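Carbonic anhydrase (Porphyridium purpureum, PDB 1DDZ) probably catalyses the reversible, zinc-dependent hydration of carbon dioxide to hydrogencarbonate and a proton, as a member of the beta class of carbonic anhydrases. Local coordinates at residues Gly73-Arg78 / Leu364-Tyr369; Asn97-Cys102 / Arg153-Val158; Gly146-Trp151 / Val371-Val376. All coordinates share one frame; numbering follows the deposited sequence.

Interaction 1: Gly73-Arg78 / Leu364-Tyr369; sequences GCADSR and LSVLQY. With ZN (zinc ion), chain C.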
loop_
_atom_site.group_PDB
_atom_site.type_symbol
_atom_site.label_atom_id
_atom_site.label_comp_id
_atom_site.label_asym_id
_atom_site.label_seq_id
_atom_site.Cartn_x
_atom_site.Cartn_y
_atom_site.Cartn_z
ATOM N N GLY A 73 -0.587 -14.072 -10.468
ATOM C CA GLY A 73 -1.716 -14.953 -10.282
ATOM C C GLY A 73 -2.398 -14.793 -8.942
ATOM O O GLY A 73 -2.074 -13.901 -8.165
ATOM N N CYS A 74 -3.342 -15.677 -8.674
ATOM C CA CYS A 74 -4.118 -15.651 -7.461
ATOM C C CYS A 74 -3.587 -16.653 -6.460
ATOM O O CYS A 74 -3.121 -17.724 -6.823
ATOM C CB CYS A 74 -5.572 -16.019 -7.799
ATOM S SG CYS A 74 -6.729 -15.987 -6.417
ATOM N N ALA A 75 -3.731 -16.311 -5.177
ATOM C CA ALA A 75 -3.295 -17.168 -4.088
ATOM C C ALA A 75 -4.033 -18.491 -3.973
ATOM O O ALA A 75 -3.488 -19.397 -3.384
ATOM C CB ALA A 75 -3.369 -16.425 -2.770
ATOM N N ASP A 76 -5.290 -18.585 -4.426
ATOM C CA ASP A 76 -6.003 -19.878 -4.338
ATOM C C ASP A 76 -5.933 -20.576 -5.656
ATOM O O ASP A 76 -6.968 -20.943 -6.193
ATOM C CB ASP A 76 -7.492 -19.793 -3.865
ATOM C CG ASP A 76 -8.155 -18.483 -4.228
ATOM O OD1 ASP A 76 -8.290 -17.663 -3.310
ATOM O OD2 ASP A 76 -8.515 -18.248 -5.418
ATOM N N SER A 77 -4.737 -20.823 -6.166
ATOM C CA SER A 77 -4.623 -21.482 -7.457
ATOM C C SER A 77 -4.100 -22.891 -7.456
ATOM O O SER A 77 -3.078 -23.235 -6.851
ATOM C CB SER A 77 -3.901 -20.568 -8.477
ATOM O OG SER A 77 -4.845 -19.536 -8.811
ATOM N N ARG A 78 -4.893 -23.744 -8.061
ATOM C CA ARG A 78 -4.615 -25.166 -8.098
ATOM C C ARG A 78 -3.632 -25.609 -9.139
ATOM O O ARG A 78 -3.460 -26.805 -9.326
ATOM C CB ARG A 78 -5.911 -25.982 -8.233
ATOM C CG ARG A 78 -6.899 -25.717 -7.114
ATOM C CD ARG A 78 -8.210 -26.388 -7.381
ATOM N NE ARG A 78 -8.995 -26.538 -6.159
ATOM C CZ ARG A 78 -10.255 -26.958 -6.127
ATOM N NH1 ARG A 78 -10.884 -27.263 -7.259
ATOM N NH2 ARG A 78 -10.883 -27.109 -4.965
ATOM N N LEU A 364 -1.286 -8.886 4.305
ATOM C CA LEU A 364 -2.367 -8.969 5.295
ATOM C C LEU A 364 -3.671 -9.573 4.773
ATOM O O LEU A 364 -4.322 -10.367 5.466
ATOM C CB LEU A 364 -2.622 -7.597 5.894
ATOM C CG LEU A 364 -1.462 -7.015 6.690
ATOM C CD1 LEU A 364 -1.728 -5.559 7.037
ATOM C CD2 LEU A 364 -1.239 -7.857 7.943
ATOM N N SER A 365 -4.033 -9.240 3.538
ATOM C CA SER A 365 -5.256 -9.759 2.921
ATOM C C SER A 365 -5.184 -11.263 2.715
ATOM O O SER A 365 -6.151 -11.971 2.988
ATOM C CB SER A 365 -5.551 -9.014 1.611
ATOM O OG SER A 365 -5.771 -7.622 1.874
ATOM N N VAL A 366 -4.043 -11.762 2.242
ATOM C CA VAL A 366 -3.871 -13.209 2.043
ATOM C C VAL A 366 -3.893 -13.908 3.405
ATOM O O VAL A 366 -4.563 -14.930 3.565
ATOM C CB VAL A 366 -2.532 -13.561 1.330
ATOM C CG1 VAL A 366 -2.375 -15.046 1.221
ATOM C CG2 VAL A 366 -2.477 -12.964 -0.070
ATOM N N LEU A 367 -3.179 -13.334 4.382
ATOM C CA LEU A 367 -3.094 -13.873 5.749
ATOM C C LEU A 367 -4.481 -13.995 6.363
ATOM O O LEU A 367 -4.889 -15.076 6.781
ATOM C CB LEU A 367 -2.260 -12.942 6.640
ATOM C CG LEU A 367 -1.191 -13.451 7.617
ATOM C CD1 LEU A 367 -1.106 -12.500 8.770
ATOM C CD2 LEU A 367 -1.460 -14.852 8.116
ATOM N N GLN A 368 -5.213 -12.890 6.396
ATOM C CA GLN A 368 -6.556 -12.889 6.968
ATOM C C GLN A 368 -7.462 -13.905 6.291
ATOM O O GLN A 368 -8.126 -14.703 6.961
ATOM C CB GLN A 368 -7.202 -11.507 6.883
ATOM C CG GLN A 368 -8.558 -11.510 7.557
ATOM C CD GLN A 368 -9.429 -10.356 7.153
ATOM O OE1 GLN A 368 -9.167 -9.686 6.155
ATOM N NE2 GLN A 368 -10.485 -10.120 7.919
ATOM N N TYR A 369 -7.473 -13.885 4.962
ATOM C CA TYR A 369 -8.291 -14.814 4.207
ATOM C C TYR A 369 -7.980 -16.277 4.589
ATOM O O TYR A 369 -8.889 -17.074 4.816
ATOM C CB TYR A 369 -8.090 -14.602 2.709
ATOM C CG TYR A 369 -9.052 -15.439 1.882
ATOM C CD1 TYR A 369 -10.332 -14.974 1.609
ATOM C CD2 TYR A 369 -8.692 -16.694 1.398
ATOM C CE1 TYR A 369 -11.234 -15.728 0.888
ATOM C CE2 TYR A 369 -9.593 -17.465 0.666
ATOM C CZ TYR A 369 -10.867 -16.970 0.410
ATOM O OH TYR A 369 -11.778 -17.714 -0.313
HETATM ZN ZN ZN C . -8.859 -17.018 -6.793
#
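A sparse, buried van der Waals contact sets Ala75 and Asp76, in the turn leaving strand 69-74, against Val366 and Tyr369 of helix 361-373, and so joins the two carbonic anhydrase regions of one chain beside the first zinc site. The methyl of Ala75 meets one branch of Val366, CB to CG1 at 4.3 Å. Both side chains are short and apolar, which suits a place that they share with Phe347 of strand 346-351. One turn further along the helix, Tyr369 CG stands anti to the backbone N (chi1 -173°), and this swings the ring towards the turn. Its CE2 comes to 4.2 Å from Asp76 OD1, with carboxylate and ring planes 51° apart; this is contact without a hydrogen bond. Phe347 meets the tyrosine ring at a shallow angle between the planes, and Leu247 of the second subunit also packs on Tyr369.

The two oxygens of Asp76 have different neighbours: OD1 is the one near the tyrosine, while OD2 binds zinc at 1.9 Å. Cys74 SG binds the same ion at 2.4 Å and also accepts a long, nearly straight hydrogen bond from Asp76 N (3.6 Å, N-H...S angle 165°), which ties the two ligands together within the turn. His130 and Cys133 complete the tetrad. Cys74, Asp76 and Arg78 form the Cys-x-Asp-x-Arg signature of beta-class carbonic anhydrases, here giving a zinc site in which all four ligands come from the protein.

Interaction 2: Asn97-Cys102 / Arg153-Val158; sequences NIANQC and RHIRDV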
loop_
_atom_site.group_PDB
_atom_site.type_symbol
_atom_site.label_atom_id
_atom_site.label_comp_id
_atom_site.label_asym_id
_atom_site.label_seq_id
_atom_site.Cartn_x
_atom_site.Cartn_y
_atom_site.Cartn_z
ATOM N N ASN A 97 -1.435 -13.110 -5.165
ATOM C CA ASN A 97 -2.175 -12.356 -4.170
ATOM C C ASN A 97 -3.644 -12.714 -4.326
ATOM O O ASN A 97 -3.982 -13.580 -5.140
ATOM C CB ASN A 97 -1.925 -10.849 -4.329
ATOM C CG ASN A 97 -2.497 -10.290 -5.617
ATOM O OD1 ASN A 97 -3.389 -10.892 -6.223
ATOM N ND2 ASN A 97 -1.984 -9.152 -6.048
ATOM N N ILE A 98 -4.500 -12.109 -3.511
ATOM C CA ILE A 98 -5.933 -12.379 -3.574
ATOM C C ILE A 98 -6.527 -11.815 -4.863
ATOM O O ILE A 98 -6.478 -10.601 -5.111
ATOM C CB ILE A 98 -6.688 -11.773 -2.345
ATOM C CG1 ILE A 98 -6.269 -12.484 -1.050
ATOM C CG2 ILE A 98 -8.220 -11.878 -2.548
ATOM C CD1 ILE A 98 -6.635 -13.958 -1.015
ATOM N N ALA A 99 -7.072 -12.707 -5.685
ATOM C CA ALA A 99 -7.714 -12.351 -6.950
ATOM C C ALA A 99 -6.822 -11.725 -8.003
ATOM O O ALA A 99 -7.277 -10.882 -8.774
ATOM C CB ALA A 99 -8.932 -11.460 -6.698
ATOM N N ASN A 100 -5.545 -12.120 -8.033
ATOM C CA ASN A 100 -4.584 -11.633 -9.039
ATOM C C ASN A 100 -4.684 -10.138 -9.382
ATOM O O ASN A 100 -4.689 -9.744 -10.547
ATOM C CB ASN A 100 -4.638 -12.504 -10.328
ATOM C CG ASN A 100 -6.074 -12.769 -10.830
ATOM O OD1 ASN A 100 -6.714 -13.737 -10.428
ATOM N ND2 ASN A 100 -6.563 -11.919 -11.705
ATOM N N GLN A 101 -4.678 -9.313 -8.346
ATOM C CA GLN A 101 -4.796 -7.885 -8.501
ATOM C C GLN A 101 -3.513 -7.192 -8.879
ATOM O O GLN A 101 -2.425 -7.572 -8.441
ATOM C CB GLN A 101 -5.323 -7.264 -7.208
ATOM C CG GLN A 101 -6.729 -7.663 -6.859
ATOM C CD GLN A 101 -7.737 -7.191 -7.896
ATOM O OE1 GLN A 101 -8.283 -7.989 -8.665
ATOM N NE2 GLN A 101 -7.947 -5.890 -7.961
ATOM N N CYS A 102 -3.673 -6.134 -9.659
ATOM C CA CYS A 102 -2.586 -5.310 -10.089
ATOM C C CYS A 102 -3.016 -3.881 -9.775
ATOM O O CYS A 102 -3.199 -3.056 -10.669
ATOM C CB CYS A 102 -2.290 -5.504 -11.572
ATOM S SG CYS A 102 -1.621 -7.129 -11.942
ATOM N N ARG A 153 -12.522 -4.191 -2.564
ATOM C CA ARG A 153 -13.212 -3.039 -3.132
ATOM C C ARG A 153 -12.740 -2.813 -4.560
ATOM O O ARG A 153 -13.467 -2.257 -5.349
ATOM C CB ARG A 153 -12.946 -1.755 -2.343
ATOM C CG ARG A 153 -13.698 -1.589 -1.045
ATOM C CD ARG A 153 -15.167 -1.953 -1.167
ATOM N NE ARG A 153 -15.375 -3.395 -0.974
ATOM C CZ ARG A 153 -16.417 -3.931 -0.346
ATOM N NH1 ARG A 153 -17.366 -3.150 0.165
ATOM N NH2 ARG A 153 -16.515 -5.253 -0.239
ATOM N N HIS A 154 -11.523 -3.249 -4.898
ATOM C CA HIS A 154 -11.005 -3.068 -6.246
ATOM C C HIS A 154 -11.741 -3.928 -7.243
ATOM O O HIS A 154 -11.966 -3.517 -8.373
ATOM C CB HIS A 154 -9.500 -3.342 -6.302
ATOM C CG HIS A 154 -8.688 -2.320 -5.580
ATOM N ND1 HIS A 154 -8.408 -1.079 -6.116
ATOM C CD2 HIS A 154 -8.131 -2.326 -4.351
ATOM C CE1 HIS A 154 -7.723 -0.369 -5.243
ATOM N NE2 HIS A 154 -7.543 -1.107 -4.166
ATOM N N ILE A 155 -12.149 -5.114 -6.818
ATOM C CA ILE A 155 -12.913 -6.009 -7.678
ATOM C C ILE A 155 -14.308 -5.390 -7.895
ATOM O O ILE A 155 -14.913 -5.535 -8.952
ATOM C CB ILE A 155 -13.045 -7.374 -7.032
ATOM C CG1 ILE A 155 -11.663 -8.015 -6.927
ATOM C CG2 ILE A 155 -13.991 -8.262 -7.838
ATOM C CD1 ILE A 155 -11.662 -9.374 -6.284
ATOM N N ARG A 156 -14.794 -4.689 -6.870
ATOM C CA ARG A 156 -16.089 -4.000 -6.898
ATOM C C ARG A 156 -16.046 -2.877 -7.919
ATOM O O ARG A 156 -17.029 -2.584 -8.571
ATOM C CB ARG A 156 -16.416 -3.442 -5.528
ATOM C CG ARG A 156 -16.880 -4.486 -4.592
ATOM C CD ARG A 156 -18.298 -4.824 -4.935
ATOM N NE ARG A 156 -19.057 -4.904 -3.709
ATOM C CZ ARG A 156 -19.935 -4.003 -3.283
ATOM N NH1 ARG A 156 -20.235 -2.915 -3.987
ATOM N NH2 ARG A 156 -20.439 -4.165 -2.081
ATOM N N ASP A 157 -14.882 -2.264 -8.075
ATOM C CA ASP A 157 -14.734 -1.221 -9.073
ATOM C C ASP A 157 -14.863 -1.850 -10.438
ATOM O O ASP A 157 -15.421 -1.245 -11.329
ATOM C CB ASP A 157 -13.400 -0.519 -8.952
ATOM C CG ASP A 157 -13.368 0.450 -7.807
ATOM O OD1 ASP A 157 -14.408 0.648 -7.143
ATOM O OD2 ASP A 157 -12.285 1.011 -7.556
ATOM N N VAL A 158 -14.379 -3.079 -10.596
ATOM C CA VAL A 158 -14.500 -3.780 -11.870
ATOM C C VAL A 158 -15.979 -4.041 -12.181
ATOM O O VAL A 158 -16.418 -3.817 -13.304
ATOM C CB VAL A 158 -13.719 -5.111 -11.859
ATOM C CG1 VAL A 158 -13.847 -5.820 -13.198
ATOM C CG2 VAL A 158 -12.259 -4.836 -11.560
#
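The backbone N of Gln101, whose side chain reaches across to helix 147-161, donates to Asn97 OD1 at 2.9 Å, meeting a lone pair in the carbonyl plane. The same asparagine returns a bond from ND2 to Gln101 O, also 2.9 Å long, with the acceptor almost in the amide plane. Asparagine suits this place because its two ends, acceptor and donor, hold both backbone groups of one residue and brace the loop after strand 92-97.

From that braced position the Gln101 chain, bent at chi2 (-63°), lays its amide beside His154 CB and against Ile155, Gln101 CD lying 4.1 Å from Ile155 CG1. The amide and imidazole planes are 32° apart. The imidazole's polar end turns elsewhere: NE2 bonds to Ser105 of the second subunit. Ile155 runs on straight from CG1 (chi2 179°) and presses CD1 on Ala99 CB at 3.5 Å, tighter than usual for two methyls. Ala99, at positive phi, has a small side chain fitted to this spot near the zinc ligands Cys74 and Cys133. Across the contact the glutamine amide and the methyls meet by van der Waals fit, whereas hydrogen bonds stiffen the loop itself and tie the helix to the partner subunit.

Interaction 3: Gly146-Trp151 / Val371-Val376; sequences GLIDNW and VQYLKV
Helix-to-helix packing between the two carbonic anhydrase regions brings the first turn of helix 147-161 against the last turn of helix 361-373, with Ile148 and Tyr373 carrying the contact. Ile148 offers its branch methyl: CG2 lies at the edge of the tyrosine ring, near its plane, 4.0 Å from CE1. The two side chains run antiparallel alongside one another, the tyrosine reaching beyond Ile148 towards the start of the helix. With CG anti to the carbonyl carbon (chi1 -59°), Tyr373 carries its hydroxyl to the backbone there, where OH is hydrogen-bonded to Leu145 O and lies 4.3 Å from Gly146 N. A long aromatic side chain with a polar end thus serves both an apolar neighbour and a carbonyl. Glycine suits position 146 because at phi 79°, psi -142° a CB would jam against the preceding carbonyl O.

Each helix end has its own polar support. Leu147 O accepts from both Asn150 N and Asn150 ND2, the latter at 3.0 Å, and the asparagine amide also bonds Ser195 of the second subunit. Beyond helix 361-373, Lys375 turns back to give NZ to Gln372 O at 2.9 Å. Gln372 CG lies 3.8 Å above the plane of the Tyr373 ring, displaced from the centre of that face.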
loop_
_atom_site.group_PDB
_atom_site.type_symbol
_atom_site.label_atom_id
_atom_site.label_comp_id
_atom_site.label_asym_id
_atom_site.label_seq_id
_atom_site.Cartn_x
_atom_site.Cartn_y
_atom_site.Cartn_z
ATOM N N GLY A 146 -14.179 -7.321 6.969
ATOM C CA GLY A 146 -13.074 -6.664 7.641
ATOM C C GLY A 146 -11.938 -6.205 6.735
ATOM O O GLY A 146 -12.164 -5.761 5.597
ATOM N N LEU A 147 -10.707 -6.338 7.230
ATOM C CA LEU A 147 -9.487 -5.948 6.504
ATOM C C LEU A 147 -9.536 -6.258 5.003
ATOM O O LEU A 147 -9.353 -5.370 4.170
ATOM C CB LEU A 147 -8.274 -6.657 7.121
ATOM C CG LEU A 147 -6.780 -6.561 6.705
ATOM C CD1 LEU A 147 -6.502 -6.912 5.257
ATOM C CD2 LEU A 147 -6.242 -5.213 7.012
ATOM N N ILE A 148 -9.729 -7.527 4.669
ATOM C CA ILE A 148 -9.753 -7.947 3.283
ATOM C C ILE A 148 -10.826 -7.305 2.390
ATOM O O ILE A 148 -10.657 -7.265 1.166
ATOM C CB ILE A 148 -9.823 -9.471 3.171
ATOM C CG1 ILE A 148 -9.505 -9.890 1.734
ATOM C CG2 ILE A 148 -11.188 -9.970 3.626
ATOM C CD1 ILE A 148 -9.310 -11.343 1.581
ATOM N N ASP A 149 -11.908 -6.788 2.973
ATOM C CA ASP A 149 -12.945 -6.167 2.149
ATOM C C ASP A 149 -12.411 -4.912 1.461
ATOM O O ASP A 149 -12.868 -4.542 0.375
ATOM C CB ASP A 149 -14.169 -5.825 2.994
ATOM C CG ASP A 149 -15.315 -6.756 2.744
ATOM O OD1 ASP A 149 -15.263 -7.535 1.766
ATOM O OD2 ASP A 149 -16.286 -6.710 3.519
ATOM N N ASN A 150 -11.394 -4.289 2.066
ATOM C CA ASN A 150 -10.774 -3.085 1.499
ATOM C C ASN A 150 -9.959 -3.467 0.257
ATOM O O ASN A 150 -9.870 -2.721 -0.711
ATOM C CB ASN A 150 -9.908 -2.403 2.549
ATOM C CG ASN A 150 -10.703 -1.978 3.779
ATOM O OD1 ASN A 150 -11.541 -1.082 3.720
ATOM N ND2 ASN A 150 -10.440 -2.627 4.903
ATOM N N TRP A 151 -9.404 -4.673 0.267
ATOM C CA TRP A 151 -8.653 -5.177 -0.874
ATOM C C TRP A 151 -9.698 -5.462 -1.961
ATOM O O TRP A 151 -9.562 -5.038 -3.106
ATOM C CB TRP A 151 -7.934 -6.483 -0.490
ATOM C CG TRP A 151 -7.075 -7.059 -1.584
ATOM C CD1 TRP A 151 -7.396 -8.082 -2.429
ATOM C CD2 TRP A 151 -5.745 -6.646 -1.937
ATOM N NE1 TRP A 151 -6.349 -8.329 -3.287
ATOM C CE2 TRP A 151 -5.324 -7.466 -3.006
ATOM C CE3 TRP A 151 -4.869 -5.663 -1.447
ATOM C CZ2 TRP A 151 -4.061 -7.338 -3.595
ATOM C CZ3 TRP A 151 -3.615 -5.535 -2.036
ATOM C CH2 TRP A 151 -3.226 -6.371 -3.098
ATOM N N VAL A 371 -6.101 -17.518 7.396
ATOM C CA VAL A 371 -6.241 -17.780 8.818
ATOM C C VAL A 371 -7.671 -17.640 9.325
ATOM O O VAL A 371 -8.194 -18.550 9.949
ATOM C CB VAL A 371 -5.316 -16.835 9.651
ATOM C CG1 VAL A 371 -5.509 -17.050 11.149
ATOM C CG2 VAL A 371 -3.853 -17.055 9.277
ATOM N N GLN A 372 -8.304 -16.511 9.045
ATOM C CA GLN A 372 -9.659 -16.279 9.527
ATOM C C GLN A 372 -10.779 -16.989 8.794
ATOM O O GLN A 372 -11.671 -17.540 9.424
ATOM C CB GLN A 372 -9.956 -14.797 9.553
ATOM C CG GLN A 372 -11.275 -14.489 10.208
ATOM C CD GLN A 372 -11.539 -13.012 10.302
ATOM O OE1 GLN A 372 -10.690 -12.198 9.965
ATOM N NE2 GLN A 372 -12.743 -12.654 10.729
ATOM N N TYR A 373 -10.737 -16.977 7.464
ATOM C CA TYR A 373 -11.790 -17.596 6.666
ATOM C C TYR A 373 -11.566 -19.046 6.255
ATOM O O TYR A 373 -12.449 -19.875 6.435
ATOM C CB TYR A 373 -12.123 -16.686 5.480
ATOM C CG TYR A 373 -12.567 -15.320 5.974
ATOM C CD1 TYR A 373 -12.009 -14.145 5.482
ATOM C CD2 TYR A 373 -13.509 -15.214 6.997
ATOM C CE1 TYR A 373 -12.389 -12.890 6.009
ATOM C CE2 TYR A 373 -13.892 -13.974 7.526
ATOM C CZ TYR A 373 -13.342 -12.813 7.037
ATOM O OH TYR A 373 -13.831 -11.584 7.508
ATOM N N LEU A 374 -10.396 -19.370 5.713
ATOM C CA LEU A 374 -10.128 -20.761 5.336
ATOM C C LEU A 374 -9.722 -21.563 6.566
ATOM O O LEU A 374 -9.742 -22.777 6.549
ATOM C CB LEU A 374 -9.013 -20.857 4.297
ATOM C CG LEU A 374 -9.149 -20.162 2.952
ATOM C CD1 LEU A 374 -7.948 -20.597 2.111
ATOM C CD2 LEU A 374 -10.464 -20.526 2.252
ATOM N N LYS A 375 -9.309 -20.873 7.620
ATOM C CA LYS A 375 -8.896 -21.531 8.846
ATOM C C LYS A 375 -7.731 -22.522 8.654
ATOM O O LYS A 375 -7.808 -23.667 9.080
ATOM C CB LYS A 375 -10.078 -22.274 9.482
ATOM C CG LYS A 375 -11.317 -21.448 9.749
ATOM C CD LYS A 375 -11.126 -20.412 10.821
ATOM C CE LYS A 375 -12.485 -19.980 11.370
ATOM N NZ LYS A 375 -13.454 -19.621 10.274
ATOM N N VAL A 376 -6.667 -22.095 7.985
ATOM C CA VAL A 376 -5.504 -22.969 7.777
ATOM C C VAL A 376 -4.805 -23.242 9.121
ATOM O O VAL A 376 -4.737 -22.361 9.972
ATOM C CB VAL A 376 -4.489 -22.353 6.777
ATOM C CG1 VAL A 376 -5.114 -22.251 5.402
ATOM C CG2 VAL A 376 -4.000 -20.993 7.254
#

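How the interactions relate
All three contacts are buried, but they move outward: interaction 1 lies nearest the centre of the chain, interaction 2 farther out and interaction 3 farthest. Interactions 1 and 3 share helix 361-373, and interactions 2 and 3 share helix 147-161; Gln368 OE1 to Ile148 N (2.7 Å) and Ile98 O to Trp151 NE1 (2.9 Å) link these neighbours. Backbone bonding connects interactions 1 and 2: Gly73 pairs with Asn97, and Ala75 N, just past strand 69-74, reaches Asn97 O at 2.7 Å. Interactions 1 and 3 join the two carbonic anhydrase regions, whereas interaction 2 stays within the first. Metal ligation marks interaction 1, an asparagine-braced loop interaction 2, and a tyrosine-to-backbone bond interaction 3; the second subunit touches each.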